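PDB 3DY0: plasma serine protease inhibitor from Homo sapiens, which inhibits serine proteases in blood plasma and other body fluids in a heparin-dependent way, trapping them in stable covalent complexes. Local coordinates for residues S275-K280 with E310-A315; G146-L151 with R325-T330; D11-L16 with F31-I36; N95-D100 with V161-Y166; Q135-V140 with D150-L155. All blocks are in the same frame, centred on the assembly; numbering follows the deposited sequence.

Interaction 1. Residues S275-K280 with E310-A315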
# COMPACT_ATOMS: atom_id res chain seq x y z
N SER A 275 7.23 5.65 -4.89
CA SER A 275 7.53 6.75 -3.98
C SER A 275 6.56 7.87 -4.33
O SER A 275 6.63 8.43 -5.43
CB SER A 275 8.97 7.22 -4.19
OG SER A 275 9.28 8.30 -3.33
N TYR A 276 5.67 8.20 -3.41
CA TYR A 276 4.68 9.23 -3.67
C TYR A 276 4.49 10.33 -2.64
O TYR A 276 4.71 10.13 -1.44
CB TYR A 276 3.31 8.57 -3.90
CG TYR A 276 3.36 7.37 -4.81
CD1 TYR A 276 3.43 6.07 -4.28
CD2 TYR A 276 3.43 7.52 -6.19
CE1 TYR A 276 3.57 4.96 -5.12
CE2 TYR A 276 3.57 6.42 -7.03
CZ TYR A 276 3.64 5.15 -6.49
OH TYR A 276 3.81 4.07 -7.34
N GLN A 277 4.09 11.49 -3.13
CA GLN A 277 3.78 12.64 -2.28
C GLN A 277 2.26 12.63 -2.41
O GLN A 277 1.69 13.25 -3.32
CB GLN A 277 4.38 13.92 -2.85
CG GLN A 277 5.91 13.92 -2.83
CD GLN A 277 6.50 14.02 -1.44
OE1 GLN A 277 7.57 13.48 -1.17
NE2 GLN A 277 5.81 14.73 -0.54
N LEU A 278 1.61 11.90 -1.52
CA LEU A 278 0.17 11.75 -1.56
C LEU A 278 -0.65 13.02 -1.42
O LEU A 278 -1.80 13.06 -1.84
CB LEU A 278 -0.26 10.72 -0.52
CG LEU A 278 0.32 9.31 -0.75
CD1 LEU A 278 -0.11 8.41 0.40
CD2 LEU A 278 -0.16 8.74 -2.08
N GLU A 279 -0.06 14.06 -0.84
CA GLU A 279 -0.80 15.31 -0.68
C GLU A 279 -1.13 15.91 -2.04
O GLU A 279 -2.07 16.70 -2.18
CB GLU A 279 -0.00 16.32 0.17
CG GLU A 279 1.23 16.92 -0.48
CD GLU A 279 2.46 16.04 -0.40
OE1 GLU A 279 3.54 16.52 -0.82
OE2 GLU A 279 2.36 14.89 0.09
N LYS A 280 -0.38 15.52 -3.07
CA LYS A 280 -0.62 16.02 -4.41
C LYS A 280 -1.61 15.13 -5.16
O LYS A 280 -2.19 15.54 -6.17
CB LYS A 280 0.69 16.09 -5.19
CG LYS A 280 1.73 17.02 -4.58
N GLU A 310 2.50 17.38 4.13
CA GLU A 310 2.63 16.32 3.14
C GLU A 310 2.39 14.94 3.74
O GLU A 310 2.43 14.76 4.96
CB GLU A 310 4.00 16.39 2.47
CG GLU A 310 5.20 16.13 3.37
CD GLU A 310 6.51 16.53 2.71
OE1 GLU A 310 6.82 17.75 2.68
OE2 GLU A 310 7.24 15.64 2.22
N MET A 311 2.11 13.98 2.87
CA MET A 311 1.90 12.60 3.29
C MET A 311 2.73 11.79 2.32
O MET A 311 2.30 11.52 1.19
CB MET A 311 0.43 12.21 3.17
CG MET A 311 0.15 10.83 3.76
SD MET A 311 -1.56 10.28 3.57
CE MET A 311 -2.36 11.29 4.81
N VAL A 312 3.92 11.40 2.75
CA VAL A 312 4.83 10.63 1.91
C VAL A 312 4.62 9.13 2.06
O VAL A 312 4.40 8.63 3.16
CB VAL A 312 6.30 10.98 2.24
CG1 VAL A 312 6.55 12.46 1.98
CG2 VAL A 312 6.62 10.63 3.68
N HIS A 313 4.68 8.42 0.94
CA HIS A 313 4.51 6.97 0.93
C HIS A 313 5.65 6.35 0.14
O HIS A 313 6.02 6.85 -0.93
CB HIS A 313 3.17 6.58 0.27
CG HIS A 313 2.85 5.12 0.36
ND1 HIS A 313 2.46 4.52 1.54
CD2 HIS A 313 2.89 4.13 -0.57
CE1 HIS A 313 2.26 3.22 1.33
NE2 HIS A 313 2.52 2.97 0.06
N LYS A 314 6.21 5.27 0.66
CA LYS A 314 7.27 4.54 -0.02
C LYS A 314 6.93 3.08 0.14
O LYS A 314 6.61 2.63 1.24
CB LYS A 314 8.63 4.83 0.62
CG LYS A 314 9.79 4.06 -0.00
CD LYS A 314 10.01 4.46 -1.45
CE LYS A 314 11.20 3.72 -2.05
NZ LYS A 314 12.46 4.01 -1.30
N ALA A 315 6.97 2.34 -0.97
CA ALA A 315 6.65 0.92 -0.95
C ALA A 315 7.60 0.17 -1.88
O ALA A 315 7.95 0.67 -2.95
CB ALA A 315 5.21 0.71 -1.39
O HOH W 1 8.43 8.59 -0.94
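With chi1 at -66° and chi2 at -70°, the Gln277 chain bends alongside Val312 and brings NE2 to the carboxylate of Glu310, while Glu279, its CG wedged between its own backbone N and carbonyl carbon, curls up from the turn to reach Met311. Gln277 NE2 is thereby gripped from two sides. It donates to Glu310 OE2 at 3.2 Å, coming in from above that carboxylate plane, and to Glu279 OE1 at 2.9 Å, along the syn lone pair. The two carboxylates lie near each other, and the amide between them probably eases their mutual repulsion. Glu279 OE2 meanwhile accepts from Met311 N at 2.9 Å and carries the pairing on past the end of the strand. Further back the ladder is regular: Tyr276 and His313 form an antiparallel hydrogen-bonded pair, with Tyr276 N 2.8 Å from His313 O, and Leu278 N adds a more bent bond to Met311 O. On the face carrying Tyr276 and His313 the rings meet edge to edge, Tyr276 CD1 lying 4.2 Å from His313 CD2. Both polar ends look elsewhere: Tyr276 OH bonds Phe30 N, and His313 bonds Thr330 and Ser32. Next along the strands, Leu278 CD1 packs 4.0 Å from Met311 SD, beside helix 33-45. At the other end, on the opposite face, a water links Ser275 OG to His313 O. Such a ladder, buried on the face toward helix 33-45 and more open on the other, belongs to the edge of the large central beta sheet of serpins, sheet A.

Interaction 2. Residues G146-L151 with R325-T330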
# COMPACT_ATOMS: atom_id res chain seq x y z
N GLY A 146 14.86 -3.16 7.18
CA GLY A 146 15.76 -2.57 6.20
C GLY A 146 15.24 -2.35 4.80
O GLY A 146 15.98 -1.90 3.93
N LYS A 147 13.96 -2.63 4.57
CA LYS A 147 13.39 -2.47 3.23
C LYS A 147 13.00 -1.03 2.88
O LYS A 147 13.10 -0.63 1.73
CB LYS A 147 12.19 -3.40 3.05
CG LYS A 147 12.54 -4.88 3.17
CD LYS A 147 13.63 -5.30 2.18
CE LYS A 147 13.92 -6.79 2.29
NZ LYS A 147 15.04 -7.22 1.39
N ILE A 148 12.54 -0.26 3.87
CA ILE A 148 12.17 1.12 3.61
C ILE A 148 13.22 2.01 4.26
O ILE A 148 13.22 2.23 5.47
CB ILE A 148 10.78 1.48 4.19
CG1 ILE A 148 9.69 0.58 3.57
CG2 ILE A 148 10.45 2.94 3.87
CD1 ILE A 148 9.52 0.74 2.07
N VAL A 149 14.13 2.52 3.44
CA VAL A 149 15.20 3.38 3.93
C VAL A 149 14.99 4.82 3.48
O VAL A 149 14.51 5.08 2.38
CB VAL A 149 16.58 2.89 3.43
CG1 VAL A 149 16.84 1.48 3.92
CG2 VAL A 149 16.64 2.95 1.92
N ASP A 150 15.36 5.76 4.35
CA ASP A 150 15.22 7.18 4.07
C ASP A 150 13.81 7.61 3.66
O ASP A 150 13.64 8.32 2.67
CB ASP A 150 16.22 7.59 2.98
CG ASP A 150 17.67 7.46 3.44
OD1 ASP A 150 18.57 7.56 2.58
OD2 ASP A 150 17.90 7.28 4.65
N LEU A 151 12.81 7.20 4.43
CA LEU A 151 11.44 7.59 4.11
C LEU A 151 11.36 9.11 3.99
O LEU A 151 10.77 9.64 3.05
CB LEU A 151 10.48 7.13 5.22
CG LEU A 151 9.03 7.60 5.04
CD1 LEU A 151 8.41 6.93 3.82
CD2 LEU A 151 8.23 7.28 6.29
N ARG A 325 8.94 -10.45 -0.69
CA ARG A 325 9.16 -9.57 0.45
C ARG A 325 8.56 -8.26 -0.03
O ARG A 325 8.80 -7.85 -1.17
CB ARG A 325 10.64 -9.36 0.77
CG ARG A 325 11.27 -10.45 1.62
CD ARG A 325 11.55 -11.67 0.78
NE ARG A 325 12.40 -11.32 -0.35
CZ ARG A 325 12.62 -12.10 -1.40
NH1 ARG A 325 13.41 -11.69 -2.38
NH2 ARG A 325 12.04 -13.30 -1.47
N ALA A 326 7.76 -7.63 0.81
CA ALA A 326 7.14 -6.36 0.46
C ALA A 326 7.05 -5.51 1.72
O ALA A 326 6.83 -6.03 2.81
CB ALA A 326 5.75 -6.57 -0.13
N ALA A 327 7.21 -4.21 1.56
CA ALA A 327 7.13 -3.33 2.71
C ALA A 327 6.73 -1.95 2.26
O ALA A 327 6.87 -1.60 1.10
CB ALA A 327 8.48 -3.28 3.41
N ALA A 328 6.23 -1.16 3.20
CA ALA A 328 5.83 0.20 2.89
C ALA A 328 5.69 1.00 4.18
O ALA A 328 5.58 0.44 5.27
CB ALA A 328 4.50 0.20 2.13
N ALA A 329 5.71 2.32 4.03
CA ALA A 329 5.53 3.19 5.17
C ALA A 329 4.89 4.47 4.66
O ALA A 329 5.11 4.86 3.51
CB ALA A 329 6.87 3.50 5.85
N THR A 330 4.09 5.10 5.51
CA THR A 330 3.43 6.34 5.17
C THR A 330 3.75 7.32 6.29
O THR A 330 3.54 7.01 7.47
CB THR A 330 1.90 6.15 5.07
OG1 THR A 330 1.60 5.16 4.09
CG2 THR A 330 1.21 7.46 4.69
O HOH W 2 14.72 -9.83 1.51
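The loop 146-151 passes over strand 325-330 at side-chain rather than ladder distance, the CA atoms of Lys147 and Ala327 lying 6.3 Å apart. Apolar groups fill the gap. Lys147 sets its CB against the Ala327 methyl at 3.7 Å before its chain bends at chi2 and runs along the strand toward Arg325. Ile148 is the wedge: both of its branches are used. With CG1 anti to the carbonyl carbon (chi1 -59°) and the chain bent again at chi2, CD1 reaches the strand backbone, 3.7 Å from Ala327 O and close to Ala328 CA, while CG2 meets Ala329 CB, farther along the strand, at 4.1 Å. Leu151 approaches the same Ala329 methyl from beyond, its CD2 at 4.0 Å and its CD1 near Ala329 O. The small alanine methyls on this face probably let the loop come close. Polar chemistry is kept to the far end, where a water accepts from Lys147 NZ at 2.6 Å and, weakly, from Arg325 NE. Both cations also have acid partners: each forms a salt bridge with Glu318, and Arg325 another with Asp320. On the reverse of the strand, Ala326 and Ala328 pack on aromatic side chains of the bound peptide, and Thr330 OG1 bonds Ser35 and His313. Strand 323-335, lying between strands 159-172 and 307-319 and antiparallel to both, holds the part of the reactive centre loop before the cleavage site, inserted into sheet A; the loop that follows helix F, here helix 129-143, lies across it, as in other cleaved serpins.

Interaction 3. Residues D11-L16 with F31-I36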
# COMPACT_ATOMS: atom_id res chain seq x y z
N ASP A 11 -14.21 4.41 -4.52
CA ASP A 11 -13.49 3.18 -4.23
C ASP A 11 -12.06 3.61 -3.92
O ASP A 11 -11.25 3.81 -4.82
CB ASP A 11 -13.54 2.25 -5.44
CG ASP A 11 -12.93 0.90 -5.17
OD1 ASP A 11 -13.39 -0.08 -5.79
OD2 ASP A 11 -11.99 0.81 -4.35
N PHE A 12 -11.75 3.75 -2.63
CA PHE A 12 -10.43 4.21 -2.22
C PHE A 12 -9.22 3.59 -2.91
O PHE A 12 -8.47 4.28 -3.61
CB PHE A 12 -10.24 4.06 -0.71
CG PHE A 12 -8.86 4.46 -0.25
CD1 PHE A 12 -8.50 5.80 -0.23
CD2 PHE A 12 -7.91 3.50 0.08
CE1 PHE A 12 -7.20 6.19 0.12
CE2 PHE A 12 -6.61 3.88 0.43
CZ PHE A 12 -6.26 5.22 0.45
N THR A 13 -9.02 2.30 -2.70
CA THR A 13 -7.87 1.62 -3.27
C THR A 13 -7.68 1.79 -4.77
O THR A 13 -6.59 2.09 -5.23
CB THR A 13 -7.91 0.11 -2.94
OG1 THR A 13 -7.84 -0.06 -1.52
CG2 THR A 13 -6.74 -0.62 -3.61
N PHE A 14 -8.76 1.61 -5.52
CA PHE A 14 -8.65 1.68 -6.96
C PHE A 14 -8.75 3.07 -7.56
O PHE A 14 -8.22 3.32 -8.64
CB PHE A 14 -9.64 0.68 -7.55
CG PHE A 14 -9.37 -0.72 -7.09
CD1 PHE A 14 -8.24 -1.41 -7.54
CD2 PHE A 14 -10.18 -1.32 -6.14
CE1 PHE A 14 -7.93 -2.67 -7.04
CE2 PHE A 14 -9.88 -2.59 -5.63
CZ PHE A 14 -8.75 -3.26 -6.09
N ASP A 15 -9.40 3.99 -6.86
CA ASP A 15 -9.44 5.36 -7.35
C ASP A 15 -8.02 5.89 -7.12
O ASP A 15 -7.50 6.66 -7.93
CB ASP A 15 -10.46 6.19 -6.58
CG ASP A 15 -11.89 5.91 -7.01
OD1 ASP A 15 -12.82 6.43 -6.36
OD2 ASP A 15 -12.09 5.17 -8.00
N LEU A 16 -7.39 5.47 -6.03
CA LEU A 16 -6.03 5.91 -5.75
C LEU A 16 -5.09 5.31 -6.79
O LEU A 16 -4.22 6.00 -7.34
CB LEU A 16 -5.58 5.50 -4.34
CG LEU A 16 -4.14 5.86 -3.97
CD1 LEU A 16 -3.87 7.34 -4.23
CD2 LEU A 16 -3.89 5.52 -2.51
N PHE A 31 2.15 0.34 -4.18
CA PHE A 31 1.83 0.95 -2.90
C PHE A 31 1.07 -0.02 -2.02
O PHE A 31 0.65 -1.08 -2.47
CB PHE A 31 1.01 2.24 -3.09
CG PHE A 31 -0.38 2.04 -3.63
CD1 PHE A 31 -0.59 1.83 -5.00
CD2 PHE A 31 -1.49 2.11 -2.79
CE1 PHE A 31 -1.89 1.70 -5.51
CE2 PHE A 31 -2.80 1.98 -3.29
CZ PHE A 31 -2.99 1.78 -4.66
N SER A 32 0.92 0.35 -0.75
CA SER A 32 0.17 -0.47 0.20
C SER A 32 -1.14 0.22 0.54
O SER A 32 -1.16 1.22 1.26
CB SER A 32 0.95 -0.70 1.49
OG SER A 32 0.11 -1.34 2.44
N PRO A 33 -2.26 -0.30 0.03
CA PRO A 33 -3.55 0.31 0.31
C PRO A 33 -3.84 0.38 1.82
O PRO A 33 -4.31 1.40 2.32
CB PRO A 33 -4.53 -0.61 -0.42
CG PRO A 33 -3.73 -1.05 -1.62
CD PRO A 33 -2.38 -1.37 -0.99
N VAL A 34 -3.54 -0.70 2.54
CA VAL A 34 -3.81 -0.72 3.97
C VAL A 34 -2.98 0.31 4.74
O VAL A 34 -3.46 0.92 5.69
CB VAL A 34 -3.59 -2.13 4.57
CG1 VAL A 34 -2.13 -2.52 4.51
CG2 VAL A 34 -4.12 -2.17 5.99
N SER A 35 -1.73 0.52 4.32
CA SER A 35 -0.89 1.50 5.00
C SER A 35 -1.48 2.90 4.88
O SER A 35 -1.52 3.66 5.86
CB SER A 35 0.52 1.51 4.40
OG SER A 35 1.31 2.53 5.00
N ILE A 36 -1.93 3.24 3.68
CA ILE A 36 -2.50 4.55 3.44
C ILE A 36 -3.88 4.73 4.05
O ILE A 36 -4.16 5.78 4.64
CB ILE A 36 -2.52 4.84 1.92
CG1 ILE A 36 -1.09 4.73 1.38
CG2 ILE A 36 -3.09 6.24 1.67
CD1 ILE A 36 -0.97 4.83 -0.12
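Pro33 O accepts a hydrogen bond from Ser37 OG one helical turn on, and across the contact the edge of the Phe12 ring lies against it, CE2 3.9 Å away, a contact and not a bond. The same ring edge carries the tightest apolar touch here, Phe12 CZ lying 3.5 Å from Ile36 CG2, with the two side chains crossing at about a right angle. Thr13 sits beside the proline ring, its OG1 3.5 Å from Pro33 CB and its CG2 close to Pro33 CG; that methyl also lies over the centre of one face of the Phe14 ring. Phe31 reaches in from the end of strand 29-31. Its chi1 of 68° swings the ring toward helix 12-23, where Thr13 O lies at the ring edge, in its plane, 3.7 Å from CZ. Leu16 slides past this ring in the opposite direction, CD2 3.8 Å from Phe31 CE2, and meets Ile36 CD1 tip to tip with the same methyl. Ser32 caps helix 33-45, its OG accepting from Ser35 N, and that OG also bonds the backbone of the bound peptide, with which Phe31 pairs in an antiparallel ladder. The union of helices 12-23 and 33-45 thus rests on shape and exclusion of water: the carbonyl oxygens meet only aromatic C-H edges across it, while directional bonds stay within each segment or go to other neighbours.

Interaction 4. Residues N95-D100 with V161-Y166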
# COMPACT_ATOMS: atom_id res chain seq x y z
N ASN A 95 1.93 1.55 14.02
CA ASN A 95 1.79 3.00 13.99
C ASN A 95 2.59 3.68 15.08
O ASN A 95 2.81 3.12 16.15
CB ASN A 95 0.31 3.34 14.14
CG ASN A 95 -0.54 2.64 13.12
OD1 ASN A 95 -0.39 2.87 11.92
ND2 ASN A 95 -1.42 1.75 13.57
N ALA A 96 3.02 4.91 14.81
CA ALA A 96 3.79 5.67 15.78
C ALA A 96 3.61 7.17 15.57
O ALA A 96 3.40 7.63 14.45
CB ALA A 96 5.27 5.31 15.66
N LEU A 97 3.69 7.91 16.66
CA LEU A 97 3.58 9.36 16.61
C LEU A 97 4.90 9.95 17.11
O LEU A 97 5.36 9.60 18.19
CB LEU A 97 2.44 9.86 17.50
CG LEU A 97 1.01 9.81 16.98
CD1 LEU A 97 0.05 10.11 18.13
CD2 LEU A 97 0.83 10.84 15.86
N PHE A 98 5.51 10.81 16.30
CA PHE A 98 6.74 11.48 16.70
C PHE A 98 6.29 12.92 16.91
O PHE A 98 5.91 13.60 15.96
CB PHE A 98 7.79 11.37 15.60
CG PHE A 98 8.32 9.98 15.42
CD1 PHE A 98 7.69 9.08 14.56
CD2 PHE A 98 9.43 9.56 16.14
CE1 PHE A 98 8.15 7.78 14.43
CE2 PHE A 98 9.91 8.25 16.02
CZ PHE A 98 9.26 7.36 15.16
N THR A 99 6.34 13.38 18.15
CA THR A 99 5.91 14.74 18.47
C THR A 99 6.96 15.59 19.16
O THR A 99 7.70 15.11 20.02
CB THR A 99 4.66 14.72 19.37
OG1 THR A 99 4.97 14.05 20.60
CG2 THR A 99 3.52 13.99 18.67
N ASP A 100 7.02 16.86 18.78
CA ASP A 100 7.97 17.80 19.36
C ASP A 100 7.42 18.16 20.74
O ASP A 100 6.21 18.13 20.96
CB ASP A 100 8.06 19.05 18.49
CG ASP A 100 9.28 19.89 18.79
OD1 ASP A 100 10.40 19.48 18.40
OD2 ASP A 100 9.13 20.95 19.43
N VAL A 161 4.83 17.43 14.18
CA VAL A 161 4.38 16.07 14.42
C VAL A 161 4.46 15.27 13.14
O VAL A 161 4.17 15.78 12.06
CB VAL A 161 2.89 16.02 14.87
CG1 VAL A 161 2.47 14.57 15.12
CG2 VAL A 161 2.67 16.86 16.12
N ILE A 162 4.88 14.02 13.25
CA ILE A 162 4.92 13.13 12.09
C ILE A 162 4.30 11.82 12.55
O ILE A 162 4.76 11.20 13.51
CB ILE A 162 6.35 12.88 11.56
CG1 ILE A 162 6.93 14.18 11.01
CG2 ILE A 162 6.30 11.82 10.45
CD1 ILE A 162 8.29 14.04 10.33
N MET A 163 3.24 11.42 11.86
CA MET A 163 2.54 10.18 12.17
C MET A 163 3.01 9.15 11.17
O MET A 163 2.98 9.39 9.97
CB MET A 163 1.03 10.40 12.05
CG MET A 163 0.20 9.16 12.32
SD MET A 163 -1.55 9.58 12.38
CE MET A 163 -1.83 10.05 10.67
N VAL A 164 3.45 8.01 11.69
CA VAL A 164 3.98 6.95 10.83
C VAL A 164 3.22 5.64 10.89
O VAL A 164 2.79 5.20 11.96
CB VAL A 164 5.45 6.64 11.21
CG1 VAL A 164 5.97 5.44 10.41
CG2 VAL A 164 6.31 7.87 10.97
N ASN A 165 3.03 5.04 9.72
CA ASN A 165 2.45 3.71 9.64
C ASN A 165 3.45 2.92 8.82
O ASN A 165 4.04 3.45 7.88
CB ASN A 165 1.10 3.67 8.91
CG ASN A 165 0.69 2.23 8.58
OD1 ASN A 165 1.05 1.70 7.53
ND2 ASN A 165 -0.03 1.59 9.49
N TYR A 166 3.65 1.67 9.19
CA TYR A 166 4.56 0.81 8.45
C TYR A 166 3.92 -0.55 8.30
O TYR A 166 3.07 -0.94 9.10
CB TYR A 166 5.89 0.66 9.20
CG TYR A 166 5.77 -0.05 10.53
CD1 TYR A 166 5.71 -1.44 10.59
CD2 TYR A 166 5.67 0.67 11.71
CE1 TYR A 166 5.53 -2.10 11.81
CE2 TYR A 166 5.50 0.03 12.93
CZ TYR A 166 5.43 -1.36 12.97
OH TYR A 166 5.24 -1.99 14.18
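Phe98, on strand 90-99 of serpin sheet A, meets antiparallel strand 159-172 with its ring edge: Ile162 O lies in the ring plane, 3.8 Å from Phe98 CD1, and Val164 CG2 approaches CE1 obliquely at 3.9 Å. Outside the pair, Tyr139 of helix 129-143 stands edge-to-face with this ring, and the Phe122 ring meets it too. The amides of Asn95 and Asn165 lie side by side, their planes 38° apart. Ala96 with Val164 and Phe98 with Ile162 are the hydrogen-bonded pairs, four main-chain bonds in all, of which Val164 N to Ala96 O, 2.8 Å, is almost straight. On the face carrying Leu97 and Met163, Leu97 CD2 rests 3.8 Å from Met163 CB, while the Thr99 CG2 methyl lies 3.7 Å from Val161 CG1. Both asparagines are buried and their polar ends are matched: Asn95 ND2 bonds Tyr117 O, and Asn165 OD1 bonds Ser35 OG. A chi1 of 167° turns the Asn165 amide toward the other strand, where ND2 donates to Asn95 OD1 at 2.8 Å, tilted 29° from that carbonyl plane.

Interaction 5. Residues Q135-V140 with D150-L155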
# COMPACT_ATOMS: atom_id res chain seq x y z
N GLN A 135 16.19 9.79 13.42
CA GLN A 135 15.38 9.08 14.40
C GLN A 135 14.21 8.36 13.74
O GLN A 135 14.00 7.16 13.95
CB GLN A 135 14.84 10.07 15.45
CG GLN A 135 13.76 9.49 16.35
CD GLN A 135 13.17 10.52 17.29
OE1 GLN A 135 13.15 11.71 16.99
NE2 GLN A 135 12.68 10.06 18.43
N ILE A 136 13.45 9.08 12.93
CA ILE A 136 12.29 8.50 12.27
C ILE A 136 12.66 7.52 11.17
O ILE A 136 12.06 6.44 11.07
CB ILE A 136 11.37 9.61 11.72
CG1 ILE A 136 10.89 10.49 12.88
CG2 ILE A 136 10.16 8.99 11.01
CD1 ILE A 136 10.14 11.73 12.46
N ASN A 137 13.64 7.87 10.34
CA ASN A 137 14.05 6.96 9.27
C ASN A 137 14.63 5.66 9.83
O ASN A 137 14.43 4.59 9.26
CB ASN A 137 15.06 7.62 8.33
CG ASN A 137 14.41 8.65 7.42
OD1 ASN A 137 13.20 8.64 7.21
ND2 ASN A 137 15.23 9.55 6.86
N ASP A 138 15.37 5.76 10.94
CA ASP A 138 15.94 4.56 11.54
C ASP A 138 14.82 3.67 12.08
O ASP A 138 14.90 2.44 12.01
CB ASP A 138 16.89 4.91 12.70
CG ASP A 138 18.24 5.41 12.22
OD1 ASP A 138 18.57 5.22 11.03
OD2 ASP A 138 18.99 5.98 13.04
N TYR A 139 13.78 4.30 12.63
CA TYR A 139 12.64 3.57 13.17
C TYR A 139 11.93 2.83 12.05
O TYR A 139 11.64 1.64 12.17
CB TYR A 139 11.65 4.52 13.85
CG TYR A 139 10.35 3.87 14.27
CD1 TYR A 139 10.26 3.11 15.43
CD2 TYR A 139 9.20 4.02 13.49
CE1 TYR A 139 9.05 2.51 15.81
CE2 TYR A 139 7.99 3.43 13.87
CZ TYR A 139 7.92 2.68 15.02
OH TYR A 139 6.73 2.10 15.39
N VAL A 140 11.65 3.54 10.96
CA VAL A 140 10.97 2.93 9.82
C VAL A 140 11.80 1.80 9.22
O VAL A 140 11.26 0.75 8.85
CB VAL A 140 10.65 3.98 8.74
CG1 VAL A 140 10.13 3.30 7.48
CG2 VAL A 140 9.61 4.96 9.28
N ASP A 150 15.36 5.76 4.35
CA ASP A 150 15.22 7.18 4.07
C ASP A 150 13.81 7.61 3.66
O ASP A 150 13.64 8.32 2.67
CB ASP A 150 16.22 7.59 2.98
CG ASP A 150 17.67 7.46 3.44
OD1 ASP A 150 18.57 7.56 2.58
OD2 ASP A 150 17.90 7.28 4.65
N LEU A 151 12.81 7.20 4.43
CA LEU A 151 11.44 7.59 4.11
C LEU A 151 11.36 9.11 3.99
O LEU A 151 10.77 9.64 3.05
CB LEU A 151 10.48 7.13 5.22
CG LEU A 151 9.03 7.60 5.04
CD1 LEU A 151 8.41 6.93 3.82
CD2 LEU A 151 8.23 7.28 6.29
N LEU A 152 11.97 9.79 4.95
CA LEU A 152 11.97 11.25 4.99
C LEU A 152 13.24 11.84 4.39
O LEU A 152 14.35 11.42 4.71
CB LEU A 152 11.84 11.73 6.44
CG LEU A 152 10.61 11.24 7.22
CD1 LEU A 152 10.73 11.68 8.67
CD2 LEU A 152 9.35 11.79 6.59
N LYS A 153 13.07 12.82 3.51
CA LYS A 153 14.20 13.50 2.88
C LYS A 153 14.00 15.02 2.93
O LYS A 153 12.90 15.51 2.68
CB LYS A 153 14.35 13.06 1.42
CG LYS A 153 14.86 11.64 1.26
CD LYS A 153 15.06 11.29 -0.21
CE LYS A 153 15.63 9.89 -0.38
NZ LYS A 153 14.70 8.85 0.15
N ASN A 154 15.07 15.73 3.26
CA ASN A 154 15.06 17.19 3.35
C ASN A 154 13.84 17.70 4.12
O ASN A 154 13.10 18.56 3.64
CB ASN A 154 15.09 17.79 1.94
CG ASN A 154 15.49 19.25 1.94
OD1 ASN A 154 16.51 19.62 2.51
ND2 ASN A 154 14.70 20.08 1.27
N LEU A 155 13.65 17.16 5.33
CA LEU A 155 12.53 17.52 6.19
C LEU A 155 12.33 19.02 6.37
O LEU A 155 13.26 19.76 6.67
CB LEU A 155 12.71 16.86 7.56
CG LEU A 155 11.56 17.00 8.56
CD1 LEU A 155 10.27 16.47 7.95
CD2 LEU A 155 11.90 16.23 9.83
O HOH W 3 13.12 4.88 6.50
O HOH W 4 16.78 4.90 6.77
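Asn137 and Leu152 make the tight part of this contact, and a pair of waters beside Asp150 makes the looser side. Helix 129-143, helix F of the serpin fold, is here tied to the loop that leads from it back to strand 159-172. The Asn137 amide pairs with the main chain of one residue as a neighbouring strand would: OD1 accepts from Leu152 N at 2.8 Å, and ND2 returns a bond to Leu152 O at 3.0 Å, in the carbonyl plane and on a lone pair. Two nearly straight bonds fix the flip of the amide and satisfy both ends of a buried side chain; its chi1 of -73° directs the amide at the loop. Beside this pair the contact is apolar. Leu152 CD1 is pressed into Ile136, 3.6 Å from its CG2 and nearly as close to CB and CD1, and Leu152 also packs on Ile162 of the sheet. Val140 CG2 crosses Leu151 CD2 at about a right angle, 4.0 Å apart, where Ala329 of the inserted strand also packs. Toward solvent the packing gives way to water. Asn137 O receives one water that accepts in turn from Leu151 N, and more weakly a second that accepts from Asp150 N at 2.9 Å. The Asp150 side chain points away from the helix, and its carboxylate only comes within 4.1 Å of Asn137 ND2 at OD2. Beyond it Lys153 folds back over the loop, its NZ donating to Asp150 O at 2.8 Å.

Interactions 1, 2 and 4 all reach sheet A. Interactions 1 and 4 are strand pairings on either side of the inserted strand 323-335, on which the loop of interaction 2 packs. Interactions 2 and 5 share Leu151: interaction 2 packs that loop on the sheet, and interaction 5 ties the loop to helix F by an amide pairing. Interaction 3, largely apolar, lies toward the other face. A polar cluster in the core joins the set: Thr330 bonds His313 and Ser35, and Ser35 bonds Asn165, connecting interactions 1 to 4. Interactions 2, 3 and 4 are buried, whereas interaction 1 has an exposed polar face and interaction 5 a water-lined rim.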